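Long-range contact in odorant binding protein ASP5 (Apis mellifera, PDB 3R72), which probably binds and carries hydrophobic odorant molecules in the antennae of the honeybee: residues A[19-30]-A[41-51]. Numbering follows the deposited sequence.
Sequences CLQKIAITEELV and DHDLQCYTTCI
Cys19 and Cys50 are joined by a disulfide where helix segment 19-23 meets helix segment 42-51, the two axes approaching to 9.7 Å with their directions 135° apart. The SG-SG bond has a chi3 of -86°, and Ile51 CD1 lies 3.7 Å from Cys19 SG. Tyr47 is the central apolar residue. Its CG stands anti to the backbone N (chi1 171°), which sets the ring among Cys19, Ile25 and Val30; Val30 CG2 sits over the centre of one face in a CH-pi contact, 3.6 Å from the centroid, while Ile51 CG1 lies over the opposite face nearer the rim. Cys19 CB approaches Tyr47 CE1 to 3.6 Å, and the side chain of Ile25 crosses that of Tyr47 at about a right angle, its CD1 touching Tyr47 CB. Replacing Tyr47 with alanine is likely to strip Val30 and Cys19 of the ring they pack on and Pro122 OXT of its hydroxyl partner. Farther along, Ile23 CG2 rests 3.3 Å from Asp43 O, and Leu29 packs on Leu44, beside the N-cap Asp41. Two of the classic fold's three disulfides meet on helix 42-54: Cys19 pins helix 5-23 to it, helix 27-32 adding only packing, and Cys46 ties it to Cys101 of helix 100-114.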
loop_
_atom_site.group_PDB
_atom_site.type_symbol
_atom_site.label_atom_id
_atom_site.label_comp_id
_atom_site.label_asym_id
_atom_site.label_seq_id
_atom_site.Cartn_x
_atom_site.Cartn_y
_atom_site.Cartn_z
ATOM N N CYS A 19 -12.609 -0.718 3.458
ATOM C CA CYS A 19 -11.782 -1.627 4.253
ATOM C C CYS A 19 -11.843 -1.333 5.774
ATOM O O CYS A 19 -11.785 -2.268 6.581
ATOM C CB CYS A 19 -10.351 -1.629 3.708
ATOM S SG CYS A 19 -10.145 -2.454 2.097
ATOM N N LEU A 20 -11.943 -0.059 6.170
ATOM C CA LEU A 20 -12.036 0.295 7.605
ATOM C C LEU A 20 -13.258 -0.337 8.235
ATOM O O LEU A 20 -13.221 -0.807 9.378
ATOM C CB LEU A 20 -12.118 1.808 7.847
ATOM C CG LEU A 20 -10.858 2.670 7.820
ATOM C CD1 LEU A 20 -11.199 4.135 8.028
ATOM C CD2 LEU A 20 -9.806 2.214 8.835
ATOM N N GLN A 21 -14.357 -0.309 7.490
ATOM C CA GLN A 21 -15.634 -0.851 7.934
ATOM C C GLN A 21 -15.547 -2.375 8.043
ATOM O O GLN A 21 -15.984 -2.957 9.032
ATOM C CB GLN A 21 -16.737 -0.441 6.961
ATOM N N LYS A 22 -14.975 -3.012 7.019
ATOM C CA LYS A 22 -14.856 -4.475 6.951
ATOM C C LYS A 22 -13.929 -5.059 8.038
ATOM O O LYS A 22 -14.245 -6.069 8.688
ATOM C CB LYS A 22 -14.348 -4.860 5.566
ATOM C CG LYS A 22 -14.019 -6.315 5.358
ATOM C CD LYS A 22 -13.764 -6.580 3.880
ATOM C CE LYS A 22 -13.502 -8.053 3.607
ATOM N NZ LYS A 22 -13.111 -8.278 2.184
ATOM N N ILE A 23 -12.786 -4.405 8.222
ATOM C CA ILE A 23 -11.773 -4.836 9.190
ATOM C C ILE A 23 -12.020 -4.327 10.634
ATOM O O ILE A 23 -11.466 -4.885 11.586
ATOM C CB ILE A 23 -10.366 -4.447 8.678
ATOM C CG1 ILE A 23 -10.083 -5.095 7.314
ATOM C CG2 ILE A 23 -9.278 -4.853 9.675
ATOM C CD1 ILE A 23 -10.213 -6.605 7.301
ATOM N N ALA A 24 -12.838 -3.298 10.805
ATOM C CA ALA A 24 -13.244 -2.813 12.131
ATOM C C ALA A 24 -12.084 -2.251 12.972
ATOM O O ALA A 24 -11.972 -2.491 14.179
ATOM C CB ALA A 24 -14.042 -3.898 12.898
ATOM N N ILE A 25 -11.250 -1.459 12.310
ATOM C CA ILE A 25 -10.215 -0.677 12.964
ATOM C C ILE A 25 -10.498 0.789 12.744
ATOM O O ILE A 25 -11.434 1.150 12.028
ATOM C CB ILE A 25 -8.790 -1.029 12.481
ATOM C CG1 ILE A 25 -8.645 -0.842 10.970
ATOM C CG2 ILE A 25 -8.449 -2.445 12.890
ATOM C CD1 ILE A 25 -7.211 -0.912 10.472
ATOM N N THR A 26 -9.698 1.640 13.354
ATOM C CA THR A 26 -9.925 3.063 13.290
ATOM C C THR A 26 -9.099 3.726 12.195
ATOM O O THR A 26 -8.019 3.261 11.804
ATOM C CB THR A 26 -9.562 3.725 14.626
ATOM O OG1 THR A 26 -8.166 3.542 14.842
ATOM C CG2 THR A 26 -10.363 3.125 15.798
ATOM N N GLU A 27 -9.587 4.874 11.768
ATOM C CA GLU A 27 -8.848 5.692 10.849
ATOM C C GLU A 27 -7.507 6.136 11.449
ATOM O O GLU A 27 -6.499 6.213 10.740
ATOM C CB GLU A 27 -9.691 6.884 10.412
ATOM C CG GLU A 27 -9.030 7.679 9.331
ATOM C CD GLU A 27 -10.014 8.393 8.435
ATOM O OE1 GLU A 27 -11.110 8.777 8.910
ATOM O OE2 GLU A 27 -9.670 8.594 7.262
ATOM N N GLU A 28 -7.489 6.399 12.752
ATOM C CA GLU A 28 -6.257 6.770 13.416
ATOM C C GLU A 28 -5.170 5.710 13.187
ATOM O O GLU A 28 -4.019 6.033 12.890
ATOM C CB GLU A 28 -6.493 6.952 14.927
ATOM C CG GLU A 28 -5.207 7.286 15.666
ATOM C CD GLU A 28 -5.304 7.229 17.173
ATOM O OE1 GLU A 28 -6.404 7.111 17.743
ATOM O OE2 GLU A 28 -4.218 7.299 17.793
ATOM N N LEU A 29 -5.524 4.445 13.344
ATOM C CA LEU A 29 -4.555 3.375 13.239
ATOM C C LEU A 29 -3.992 3.307 11.803
ATOM O O LEU A 29 -2.792 3.139 11.590
ATOM C CB LEU A 29 -5.238 2.077 13.677
ATOM C CG LEU A 29 -4.332 0.859 13.788
ATOM C CD1 LEU A 29 -3.223 1.071 14.809
ATOM C CD2 LEU A 29 -5.163 -0.356 14.139
ATOM N N VAL A 30 -4.853 3.511 10.812
ATOM C CA VAL A 30 -4.400 3.537 9.426
ATOM C C VAL A 30 -3.511 4.757 9.162
ATOM O O VAL A 30 -2.460 4.633 8.548
ATOM C CB VAL A 30 -5.590 3.506 8.462
ATOM C CG1 VAL A 30 -5.122 3.702 7.031
ATOM C CG2 VAL A 30 -6.364 2.198 8.633
ATOM N N ASP A 41 0.047 -5.288 14.863
ATOM C CA ASP A 41 -1.396 -5.335 15.057
ATOM C C ASP A 41 -1.990 -6.069 13.871
ATOM O O ASP A 41 -1.996 -5.557 12.759
ATOM C CB ASP A 41 -1.925 -3.899 15.159
ATOM C CG ASP A 41 -3.406 -3.814 15.410
ATOM O OD1 ASP A 41 -4.152 -4.622 14.843
ATOM O OD2 ASP A 41 -3.831 -2.909 16.151
ATOM N N HIS A 42 -2.458 -7.296 14.087
ATOM C CA HIS A 42 -2.905 -8.131 12.993
ATOM C C HIS A 42 -4.084 -7.520 12.236
ATOM O O HIS A 42 -4.213 -7.739 11.041
ATOM C CB HIS A 42 -3.222 -9.543 13.491
ATOM C CG HIS A 42 -3.373 -10.545 12.391
ATOM N ND1 HIS A 42 -4.601 -10.966 11.943
ATOM C CD2 HIS A 42 -2.454 -11.216 11.660
ATOM C CE1 HIS A 42 -4.434 -11.852 10.974
ATOM N NE2 HIS A 42 -3.139 -12.028 10.789
ATOM N N ASP A 43 -4.923 -6.744 12.912
ATOM C CA ASP A 43 -6.032 -6.101 12.218
ATOM C C ASP A 43 -5.550 -5.026 11.246
ATOM O O ASP A 43 -6.030 -4.954 10.122
ATOM C CB ASP A 43 -7.048 -5.568 13.216
ATOM C CG ASP A 43 -7.681 -6.679 14.021
ATOM O OD1 ASP A 43 -7.942 -7.760 13.451
ATOM O OD2 ASP A 43 -7.915 -6.477 15.228
ATOM N N LEU A 44 -4.584 -4.216 11.661
ATOM C CA LEU A 44 -3.978 -3.261 10.740
ATOM C C LEU A 44 -3.290 -3.995 9.597
ATOM O O LEU A 44 -3.379 -3.576 8.433
ATOM C CB LEU A 44 -3.009 -2.328 11.470
ATOM C CG LEU A 44 -2.330 -1.282 10.599
ATOM C CD1 LEU A 44 -3.313 -0.384 9.869
ATOM C CD2 LEU A 44 -1.344 -0.476 11.454
ATOM N N GLN A 45 -2.628 -5.106 9.912
ATOM C CA GLN A 45 -2.011 -5.904 8.861
ATOM C C GLN A 45 -3.055 -6.332 7.831
ATOM O O GLN A 45 -2.863 -6.184 6.617
ATOM C CB GLN A 45 -1.294 -7.104 9.478
ATOM C CG GLN A 45 -0.114 -6.689 10.344
ATOM C CD GLN A 45 0.472 -7.775 11.206
ATOM O OE1 GLN A 45 -0.065 -8.872 11.322
ATOM N NE2 GLN A 45 1.602 -7.463 11.823
ATOM N N CYS A 46 -4.192 -6.826 8.300
ATOM C CA CYS A 46 -5.242 -7.264 7.376
ATOM C C CYS A 46 -5.886 -6.118 6.606
ATOM O O CYS A 46 -6.319 -6.330 5.476
ATOM C CB CYS A 46 -6.277 -8.103 8.106
ATOM S SG CYS A 46 -5.607 -9.704 8.723
ATOM N N TYR A 47 -5.896 -4.913 7.169
ATOM C CA TYR A 47 -6.326 -3.737 6.414
ATOM C C TYR A 47 -5.445 -3.555 5.174
ATOM O O TYR A 47 -5.949 -3.270 4.085
ATOM C CB TYR A 47 -6.341 -2.485 7.307
ATOM C CG TYR A 47 -6.558 -1.208 6.543
ATOM C CD1 TYR A 47 -7.833 -0.702 6.308
ATOM C CD2 TYR A 47 -5.481 -0.520 6.016
ATOM C CE1 TYR A 47 -8.014 0.456 5.560
ATOM C CE2 TYR A 47 -5.658 0.637 5.278
ATOM C CZ TYR A 47 -6.927 1.118 5.059
ATOM O OH TYR A 47 -7.124 2.258 4.316
ATOM N N THR A 48 -4.131 -3.704 5.330
ATOM C CA THR A 48 -3.260 -3.549 4.175
ATOM C C THR A 48 -3.575 -4.559 3.091
ATOM O O THR A 48 -3.524 -4.239 1.908
ATOM C CB THR A 48 -1.750 -3.521 4.510
ATOM O OG1 THR A 48 -1.270 -4.795 4.954
ATOM C CG2 THR A 48 -1.423 -2.429 5.522
ATOM N N THR A 49 -3.891 -5.785 3.489
ATOM C CA THR A 49 -4.260 -6.800 2.520
ATOM C C THR A 49 -5.573 -6.455 1.813
ATOM O O THR A 49 -5.701 -6.664 0.610
ATOM C CB THR A 49 -4.388 -8.184 3.175
ATOM O OG1 THR A 49 -3.295 -8.380 4.078
ATOM C CG2 THR A 49 -4.421 -9.295 2.117
ATOM N N CYS A 50 -6.537 -5.944 2.566
ATOM C CA CYS A 50 -7.816 -5.544 2.009
ATOM C C CYS A 50 -7.610 -4.513 0.895
ATOM O O CYS A 50 -8.168 -4.649 -0.207
ATOM C CB CYS A 50 -8.722 -4.997 3.124
ATOM S SG CYS A 50 -10.375 -4.462 2.612
ATOM N N ILE A 51 -6.774 -3.509 1.163
ATOM C CA ILE A 51 -6.516 -2.459 0.194
ATOM C C ILE A 51 -5.768 -3.012 -1.019
ATOM O O ILE A 51 -6.121 -2.728 -2.164
ATOM C CB ILE A 51 -5.712 -1.307 0.841
ATOM C CG1 ILE A 51 -6.559 -0.561 1.874
ATOM C CG2 ILE A 51 -5.162 -0.346 -0.199
ATOM C CD1 ILE A 51 -7.734 0.238 1.318
#